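Local coordinates for protein hydrolase, haloacid dehalogenase-like family (Pseudomonas syringae pv. tomato, PDB 3S6J) that probably acts as a metal-dependent sugar phosphatase of the haloacid dehalogenase family and binds calcium, at residues S8-L13 / D151-A156; E98-L103 / L108-A113. One frame throughout, in Å; residues are numbered along the deposited sequence.

Contact 1. Residues S8-L13 / D151-A156; sequences SFIFDL and DLFLAA. With CA (calcium ion), chain M.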
ATOM      1  N   SER E   8      22.950   9.707 -16.534  1.00 40.99           N
ATOM      2  CA  SER E   8      23.373   8.647 -15.616  1.00 42.97           C
ATOM      3  C   SER E   8      22.229   8.339 -14.642  1.00 40.40           C
ATOM      4  O   SER E   8      21.438   9.229 -14.310  1.00 40.21           O
ATOM      5  CB  SER E   8      24.639   9.062 -14.862  1.00 43.33           C
ATOM      6  OG  SER E   8      25.723   9.228 -15.758  1.00 41.00           O
ATOM      7  N   PHE E   9      22.142   7.091 -14.189  1.00 38.04           N
ATOM      8  CA  PHE E   9      20.936   6.614 -13.527  1.00 35.84           C
ATOM      9  C   PHE E   9      21.157   6.135 -12.100  1.00 38.59           C
ATOM     10  O   PHE E   9      22.000   5.269 -11.837  1.00 39.57           O
ATOM     11  CB  PHE E   9      20.296   5.488 -14.342  1.00 36.77           C
ATOM     12  CG  PHE E   9      19.706   5.943 -15.647  1.00 39.96           C
ATOM     13  CD1 PHE E   9      20.526   6.251 -16.730  1.00 40.16           C
ATOM     14  CD2 PHE E   9      18.334   6.058 -15.800  1.00 38.82           C
ATOM     15  CE1 PHE E   9      19.977   6.671 -17.947  1.00 42.10           C
ATOM     16  CE2 PHE E   9      17.782   6.478 -17.006  1.00 39.15           C
ATOM     17  CZ  PHE E   9      18.605   6.789 -18.080  1.00 40.91           C
ATOM     18  N   ILE E  10      20.381   6.689 -11.174  1.00 36.70           N
ATOM     19  CA  ILE E  10      20.399   6.216  -9.792  1.00 36.82           C
ATOM     20  C   ILE E  10      19.070   5.545  -9.450  1.00 36.00           C
ATOM     21  O   ILE E  10      18.032   6.203  -9.376  1.00 34.90           O
ATOM     22  CB  ILE E  10      20.681   7.348  -8.798  1.00 31.91           C
ATOM     23  CG1 ILE E  10      21.965   8.085  -9.188  1.00 32.84           C
ATOM     24  CG2 ILE E  10      20.805   6.770  -7.419  1.00 35.31           C
ATOM     25  CD1 ILE E  10      22.228   9.364  -8.402  1.00 32.54           C
ATOM     26  N   PHE E  11      19.112   4.230  -9.260  1.00 34.58           N
ATOM     27  CA  PHE E  11      17.905   3.455  -9.036  1.00 33.43           C
ATOM     28  C   PHE E  11      17.727   3.143  -7.552  1.00 34.64           C
ATOM     29  O   PHE E  11      18.670   2.716  -6.878  1.00 36.11           O
ATOM     30  CB  PHE E  11      17.982   2.125  -9.780  1.00 34.18           C
ATOM     31  CG  PHE E  11      17.801   2.226 -11.270  1.00 33.64           C
ATOM     32  CD1 PHE E  11      16.536   2.200 -11.830  1.00 32.96           C
ATOM     33  CD2 PHE E  11      18.896   2.290 -12.110  1.00 34.82           C
ATOM     34  CE1 PHE E  11      16.376   2.255 -13.204  1.00 34.97           C
ATOM     35  CE2 PHE E  11      18.740   2.353 -13.483  1.00 35.16           C
ATOM     36  CZ  PHE E  11      17.483   2.345 -14.033  1.00 34.27           C
ATOM     37  N   ASP E  12      16.524   3.357  -7.042  1.00 30.43           N
ATOM     38  CA  ASP E  12      16.155   2.747  -5.779  1.00 33.33           C
ATOM     39  C   ASP E  12      15.978   1.237  -6.043  1.00 33.24           C
ATOM     40  O   ASP E  12      15.938   0.813  -7.204  1.00 32.01           O
ATOM     41  CB  ASP E  12      14.874   3.373  -5.246  1.00 30.76           C
ATOM     42  CG  ASP E  12      14.297   2.594  -4.092  1.00 32.67           C
ATOM     43  OD1 ASP E  12      14.923   2.578  -3.019  1.00 31.93           O
ATOM     44  OD2 ASP E  12      13.220   1.992  -4.269  1.00 32.30           O
ATOM     45  N   LEU E  13      15.881   0.421  -4.992  1.00 32.66           N
ATOM     46  CA  LEU E  13      15.821  -1.032  -5.196  1.00 31.33           C
ATOM     47  C   LEU E  13      14.470  -1.640  -4.823  1.00 31.53           C
ATOM     48  O   LEU E  13      13.668  -2.005  -5.685  1.00 34.18           O
ATOM     49  CB  LEU E  13      16.956  -1.714  -4.429  1.00 31.66           C
ATOM     50  CG  LEU E  13      17.138  -3.232  -4.559  1.00 33.84           C
ATOM     51  CD1 LEU E  13      17.145  -3.700  -6.028  1.00 32.42           C
ATOM     52  CD2 LEU E  13      18.427  -3.655  -3.839  1.00 35.78           C
ATOM     53  N   ASP E 151      22.365  11.973   1.008  1.00 38.45           N
ATOM     54  CA  ASP E 151      23.610  11.226   1.137  1.00 39.60           C
ATOM     55  C   ASP E 151      23.768  10.107   0.134  1.00 40.67           C
ATOM     56  O   ASP E 151      24.758  10.070  -0.602  1.00 43.08           O
ATOM     57  CB  ASP E 151      23.757  10.656   2.544  1.00 41.58           C
ATOM     58  CG  ASP E 151      24.709  11.462   3.392  1.00 47.51           C
ATOM     59  OD1 ASP E 151      24.983  12.625   3.012  1.00 49.06           O
ATOM     60  OD2 ASP E 151      25.187  10.931   4.424  1.00 48.26           O
ATOM     61  N   LEU E 152      22.811   9.181   0.131  1.00 39.41           N
ATOM     62  CA  LEU E 152      22.883   8.006  -0.727  1.00 39.58           C
ATOM     63  C   LEU E 152      23.060   8.357  -2.216  1.00 40.68           C
ATOM     64  O   LEU E 152      23.819   7.694  -2.925  1.00 41.78           O
ATOM     65  CB  LEU E 152      21.643   7.115  -0.558  1.00 40.58           C
ATOM     66  CG  LEU E 152      21.587   5.912   0.400  1.00 39.14           C
ATOM     67  CD1 LEU E 152      22.955   5.370   0.767  1.00 37.64           C
ATOM     68  CD2 LEU E 152      20.806   6.235   1.638  1.00 38.02           C
ATOM     69  N   PHE E 153      22.338   9.365  -2.696  1.00 38.93           N
ATOM     70  CA  PHE E 153      22.342   9.667  -4.120  1.00 36.07           C
ATOM     71  C   PHE E 153      23.651  10.318  -4.518  1.00 39.72           C
ATOM     72  O   PHE E 153      24.166  10.087  -5.611  1.00 39.84           O
ATOM     73  CB  PHE E 153      21.154  10.557  -4.496  1.00 34.98           C
ATOM     74  CG  PHE E 153      19.810   9.875  -4.348  1.00 35.06           C
ATOM     75  CD1 PHE E 153      19.717   8.492  -4.348  1.00 34.57           C
ATOM     76  CD2 PHE E 153      18.644  10.614  -4.228  1.00 32.00           C
ATOM     77  CE1 PHE E 153      18.488   7.860  -4.216  1.00 32.96           C
ATOM     78  CE2 PHE E 153      17.409   9.983  -4.103  1.00 29.57           C
ATOM     79  CZ  PHE E 153      17.337   8.609  -4.094  1.00 29.13           C
ATOM     80  N   LEU E 154      24.171  11.149  -3.616  1.00 40.15           N
ATOM     81  CA  LEU E 154      25.454  11.811  -3.796  1.00 40.80           C
ATOM     82  C   LEU E 154      26.577  10.781  -3.868  1.00 43.01           C
ATOM     83  O   LEU E 154      27.449  10.869  -4.728  1.00 43.84           O
ATOM     84  CB  LEU E 154      25.708  12.801  -2.646  1.00 42.74           C
ATOM     85  CG  LEU E 154      24.676  13.937  -2.549  1.00 41.45           C
ATOM     86  CD1 LEU E 154      24.905  14.817  -1.352  1.00 40.16           C
ATOM     87  CD2 LEU E 154      24.660  14.765  -3.836  1.00 43.21           C
ATOM     88  N   ALA E 155      26.549   9.806  -2.960  1.00 41.90           N
ATOM     89  CA  ALA E 155      27.538   8.734  -2.964  1.00 44.22           C
ATOM     90  C   ALA E 155      27.426   7.909  -4.241  1.00 42.04           C
ATOM     91  O   ALA E 155      28.424   7.445  -4.775  1.00 41.93           O
ATOM     92  CB  ALA E 155      27.389   7.842  -1.725  1.00 41.82           C
ATOM     93  N   ALA E 156      26.201   7.749  -4.729  1.00 42.49           N
ATOM     94  CA  ALA E 156      25.945   7.018  -5.960  1.00 40.66           C
ATOM     95  C   ALA E 156      26.448   7.784  -7.181  1.00 42.08           C
ATOM     96  O   ALA E 156      27.112   7.213  -8.046  1.00 40.77           O
ATOM     97  CB  ALA E 156      24.467   6.716  -6.099  1.00 39.47           C
TER
HETATM   98 CA    CA M   1      11.811   1.952  -2.178  1.00 34.38          CA
HETATM   99  O   HOH W   1      12.441   4.157  -1.393  1.00 28.39           O
HETATM  100  O   HOH W   2      12.674   1.144   0.081  1.00 32.71           O
HETATM  101  O   HOH W   3       9.526   2.020  -0.797  1.00 30.50           O

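Contact 2. Residues E98-L103 / L108-A113; sequences ELLETL and LKWCIA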
ATOM      1  N   GLU E  98      15.313  -6.086 -17.928  1.00 41.70           N
ATOM      2  CA  GLU E  98      15.424  -5.575 -19.287  1.00 41.89           C
ATOM      3  C   GLU E  98      15.877  -4.123 -19.341  1.00 44.07           C
ATOM      4  O   GLU E  98      16.627  -3.747 -20.252  1.00 44.51           O
ATOM      5  CB  GLU E  98      14.115  -5.713 -20.053  1.00 41.95           C
ATOM      6  CG  GLU E  98      14.203  -5.151 -21.464  1.00 39.64           C
ATOM      7  CD  GLU E  98      12.971  -5.461 -22.278  1.00 43.45           C
ATOM      8  OE1 GLU E  98      12.001  -5.944 -21.664  1.00 44.31           O
ATOM      9  OE2 GLU E  98      12.965  -5.237 -23.522  1.00 45.66           O
ATOM     10  N   LEU E  99      15.421  -3.307 -18.385  1.00 42.13           N
ATOM     11  CA  LEU E  99      15.840  -1.901 -18.318  1.00 38.50           C
ATOM     12  C   LEU E  99      17.329  -1.838 -18.033  1.00 40.91           C
ATOM     13  O   LEU E  99      18.065  -1.088 -18.676  1.00 42.83           O
ATOM     14  CB  LEU E  99      15.057  -1.125 -17.251  1.00 36.31           C
ATOM     15  CG  LEU E  99      15.428   0.358 -17.054  1.00 39.02           C
ATOM     16  CD1 LEU E  99      15.315   1.149 -18.374  1.00 37.47           C
ATOM     17  CD2 LEU E  99      14.604   1.030 -15.942  1.00 33.51           C
ATOM     18  N   LEU E 100      17.781  -2.640 -17.076  1.00 40.63           N
ATOM     19  CA  LEU E 100      19.194  -2.612 -16.696  1.00 43.05           C
ATOM     20  C   LEU E 100      20.066  -3.088 -17.852  1.00 45.52           C
ATOM     21  O   LEU E 100      21.092  -2.480 -18.152  1.00 45.77           O
ATOM     22  CB  LEU E 100      19.444  -3.441 -15.442  1.00 40.99           C
ATOM     23  CG  LEU E 100      18.877  -2.847 -14.147  1.00 41.61           C
ATOM     24  CD1 LEU E 100      18.995  -3.845 -13.005  1.00 39.17           C
ATOM     25  CD2 LEU E 100      19.568  -1.512 -13.799  1.00 38.62           C
ATOM     26  N   GLU E 101      19.632  -4.167 -18.505  1.00 45.15           N
ATOM     27  CA  GLU E 101      20.286  -4.673 -19.704  1.00 45.86           C
ATOM     28  C   GLU E 101      20.324  -3.625 -20.817  1.00 47.34           C
ATOM     29  O   GLU E 101      21.344  -3.477 -21.503  1.00 48.85           O
ATOM     30  CB  GLU E 101      19.582  -5.941 -20.195  1.00 47.17           C
ATOM     31  CG  GLU E 101      19.725  -7.114 -19.236  1.00 47.66           C
ATOM     32  CD  GLU E 101      19.119  -8.408 -19.762  1.00 50.00           C
ATOM     33  OE1 GLU E 101      18.111  -8.357 -20.505  1.00 48.73           O
ATOM     34  OE2 GLU E 101      19.652  -9.485 -19.413  1.00 52.33           O
ATOM     35  N   THR E 102      19.228  -2.889 -20.989  1.00 45.44           N
ATOM     36  CA  THR E 102      19.189  -1.835 -22.000  1.00 43.57           C
ATOM     37  C   THR E 102      20.257  -0.779 -21.738  1.00 47.98           C
ATOM     38  O   THR E 102      20.949  -0.352 -22.661  1.00 49.84           O
ATOM     39  CB  THR E 102      17.819  -1.165 -22.096  1.00 44.71           C
ATOM     40  OG1 THR E 102      16.822  -2.152 -22.388  1.00 39.97           O
ATOM     41  CG2 THR E 102      17.816  -0.119 -23.210  1.00 43.17           C
ATOM     42  N   LEU E 103      20.402  -0.376 -20.479  1.00 45.82           N
ATOM     43  CA  LEU E 103      21.368   0.650 -20.110  1.00 47.30           C
ATOM     44  C   LEU E 103      22.811   0.217 -20.361  1.00 47.41           C
ATOM     45  O   LEU E 103      23.621   0.998 -20.844  1.00 48.08           O
ATOM     46  CB  LEU E 103      21.201   1.051 -18.636  1.00 44.10           C
ATOM     47  CG  LEU E 103      19.849   1.649 -18.246  1.00 43.99           C
ATOM     48  CD1 LEU E 103      19.812   1.950 -16.746  1.00 37.91           C
ATOM     49  CD2 LEU E 103      19.555   2.904 -19.055  1.00 39.84           C
ATOM     50  N   LEU E 108      25.048   3.611 -20.867  1.00 51.09           N
ATOM     51  CA  LEU E 108      24.556   4.529 -19.838  1.00 48.53           C
ATOM     52  C   LEU E 108      24.915   3.990 -18.458  1.00 45.88           C
ATOM     53  O   LEU E 108      24.693   2.815 -18.171  1.00 46.78           O
ATOM     54  CB  LEU E 108      23.040   4.720 -19.967  1.00 47.34           C
ATOM     55  CG  LEU E 108      22.591   5.185 -21.365  1.00 49.36           C
ATOM     56  CD1 LEU E 108      21.084   5.032 -21.554  1.00 47.06           C
ATOM     57  CD2 LEU E 108      23.034   6.617 -21.636  1.00 45.81           C
ATOM     58  N   LYS E 109      25.479   4.849 -17.612  1.00 45.34           N
ATOM     59  CA  LYS E 109      25.921   4.452 -16.281  1.00 45.08           C
ATOM     60  C   LYS E 109      24.768   4.473 -15.279  1.00 44.96           C
ATOM     61  O   LYS E 109      23.956   5.405 -15.279  1.00 42.24           O
ATOM     62  CB  LYS E 109      27.002   5.405 -15.771  1.00 44.37           C
ATOM     63  CG  LYS E 109      28.156   5.665 -16.715  1.00 48.03           C
ATOM     64  CD  LYS E 109      28.781   7.025 -16.382  1.00 50.34           C
ATOM     65  CE  LYS E 109      30.243   7.132 -16.802  1.00 56.48           C
ATOM     66  NZ  LYS E 109      30.438   7.287 -18.281  1.00 56.44           N
ATOM     67  N   TRP E 110      24.714   3.462 -14.410  1.00 43.79           N
ATOM     68  CA  TRP E 110      23.715   3.430 -13.343  1.00 41.03           C
ATOM     69  C   TRP E 110      24.265   2.870 -12.046  1.00 42.32           C
ATOM     70  O   TRP E 110      25.188   2.051 -12.031  1.00 42.21           O
ATOM     71  CB  TRP E 110      22.471   2.639 -13.751  1.00 40.25           C
ATOM     72  CG  TRP E 110      22.756   1.216 -14.153  1.00 42.46           C
ATOM     73  CD1 TRP E 110      23.052   0.768 -15.405  1.00 42.77           C
ATOM     74  CD2 TRP E 110      22.778   0.064 -13.298  1.00 40.01           C
ATOM     75  NE1 TRP E 110      23.251  -0.586 -15.387  1.00 42.25           N
ATOM     76  CE2 TRP E 110      23.089  -1.046 -14.107  1.00 42.63           C
ATOM     77  CE3 TRP E 110      22.563  -0.138 -11.929  1.00 42.17           C
ATOM     78  CZ2 TRP E 110      23.184  -2.348 -13.597  1.00 42.00           C
ATOM     79  CZ3 TRP E 110      22.657  -1.434 -11.418  1.00 42.99           C
ATOM     80  CH2 TRP E 110      22.966  -2.521 -12.256  1.00 43.70           C
ATOM     81  N   CYS E 111      23.671   3.323 -10.952  1.00 41.52           N
ATOM     82  CA  CYS E 111      24.033   2.862  -9.629  1.00 41.75           C
ATOM     83  C   CYS E 111      22.763   2.592  -8.839  1.00 40.70           C
ATOM     84  O   CYS E 111      21.749   3.259  -9.035  1.00 39.57           O
ATOM     85  CB  CYS E 111      24.872   3.920  -8.914  1.00 40.10           C
ATOM     86  SG  CYS E 111      25.588   3.369  -7.353  1.00 38.26           S
ATOM     87  N   ILE E 112      22.815   1.605  -7.949  1.00 41.04           N
ATOM     88  CA  ILE E 112      21.679   1.347  -7.081  1.00 39.35           C
ATOM     89  C   ILE E 112      21.927   2.066  -5.775  1.00 38.27           C
ATOM     90  O   ILE E 112      23.060   2.136  -5.316  1.00 39.44           O
ATOM     91  CB  ILE E 112      21.422  -0.158  -6.899  1.00 40.50           C
ATOM     92  CG1 ILE E 112      20.723  -0.694  -8.149  1.00 37.13           C
ATOM     93  CG2 ILE E 112      20.598  -0.425  -5.634  1.00 35.91           C
ATOM     94  CD1 ILE E 112      20.742  -2.203  -8.272  1.00 39.93           C
ATOM     95  N   ALA E 113      20.873   2.652  -5.213  1.00 38.30           N
ATOM     96  CA  ALA E 113      20.977   3.415  -3.968  1.00 35.31           C
ATOM     97  C   ALA E 113      19.779   3.122  -3.074  1.00 35.50           C
ATOM     98  O   ALA E 113      18.648   3.513  -3.391  1.00 31.13           O
ATOM     99  CB  ALA E 113      21.081   4.909  -4.254  1.00 34.27           C
TER

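Contact 1. Residues S8-L13 / D151-A156
Ile10, on strand 8-11, meets Phe153 and Ala156 of helix 151-160 through both ends of its branched side chain. Its CG2 lies 3.7 Å from CD1 of Phe153, approaching the ring obliquely, and 3.9 Å from CB of Ala156, one helical turn further on. The other branch is stretched out (chi2 171°) and carries CD1 onto the helix backbone, 3.5 Å from Phe153 O. With CG1 beside the backbone N (chi1 -54°), CG2 is turned opposite that nitrogen, and the two branches can share the work of touching the helix. All three residues are buried; their side-chain contacts are apolar, with one methyl set against a backbone carbonyl.

Around these three residues, Phe153 also packs on Val169 of strand 167-171 and Ala156 on Cys111 of strand 110-113, so the helix spans the central strand and both its neighbours. Phe11 points its CB away from the helix, and its ring meets helix 96-105 on the other face of the sheet. This is the layered alpha/beta arrangement of the Rossmann-like haloacid dehalogenase core.

Where the strand ends, the sequence from Asp12 fits the DxDx(T/V) pattern of the family, and Asp12 and Asp14 bind the calcium ion. Asp12 OD2 binds it at 2.5 Å, and three waters complete the coordination with Asp172 OD1 and the backbone O of Asp14. Asp12 OD1 stays 3.3 Å from the calcium ion and forms a salt bridge with Lys147. Thr16 OG1 hydrogen-bonds OD2. The chemistry is thus divided along one strand: hydrocarbon packing at Ile10 joins sheet to helix, while two residues on, Asp12 gives one carboxylate oxygen to the metal and the other to Lys147.

Contact 2. Residues E98-L103 / L108-A113
Leu103, in helix 96-105, and Leu108 bring their CA atoms to 5.0 Å where the chain turns back from the helix into strand 110-113, and Leu108 N donates to Leu103 O across 3.0 Å with a bent N-H...O angle of 134°. This is a helix-to-strand connection of the Rossmann-like haloacid dehalogenase core, in which the helix lies against the sheet that its following strand enters.

The leucines then cross at about a right angle, CD2 of Leu103 resting 3.6 Å from CD1 of Leu108. The other methyl of Leu103, CD1, comes obliquely to the pyrrole side of the Trp110 indole, 3.7 Å from its CD1. One leucine thus touches both Leu108 and Trp110. Phe11 of the adjacent strand 8-11 packs on the same Leu103, while Leu130 lies against Leu100.

Trp110 holds its indole between the backbone N and the carbonyl carbon (chi1 58°), an orientation that offers a flat face to the helix. Its indole nitrogen has a polar partner just beyond the segment: NE1 hydrogen-bonds OD1 of Asp104, tying the rim of the ring to the helix whose Leu100 lies over one face. On the helix, Thr102 OG1 and Thr102 N reach Glu98 O from opposite faces of its carbonyl plane. The closing piece is a CH-pi contact: Leu100 CD2 sits 3.5 Å from the centroid of the six-membered ring of Trp110, only 8° off the ring normal.

Overall arrangement
Contacts 1 and 2 have centres about 11 Å apart and share one parallel sheet, where strands 8-11 and 110-113 are neighbours. Along the chain, strand 8-11 comes first, both segments of contact 2 follow, and helix 151-160 comes last, so contact 1 is the long-range closure and contact 2 the local one. Helices 151-160 and 96-105 cover opposite faces of the sheet. The strands are stitched together by probable hydrogen bonds of 2.7 Å from Phe9 N to Lys109 O and from Cys111 N to Phe9 O. Together the contacts place one helix on each face of the strand that leads to Asp12 and the calcium site.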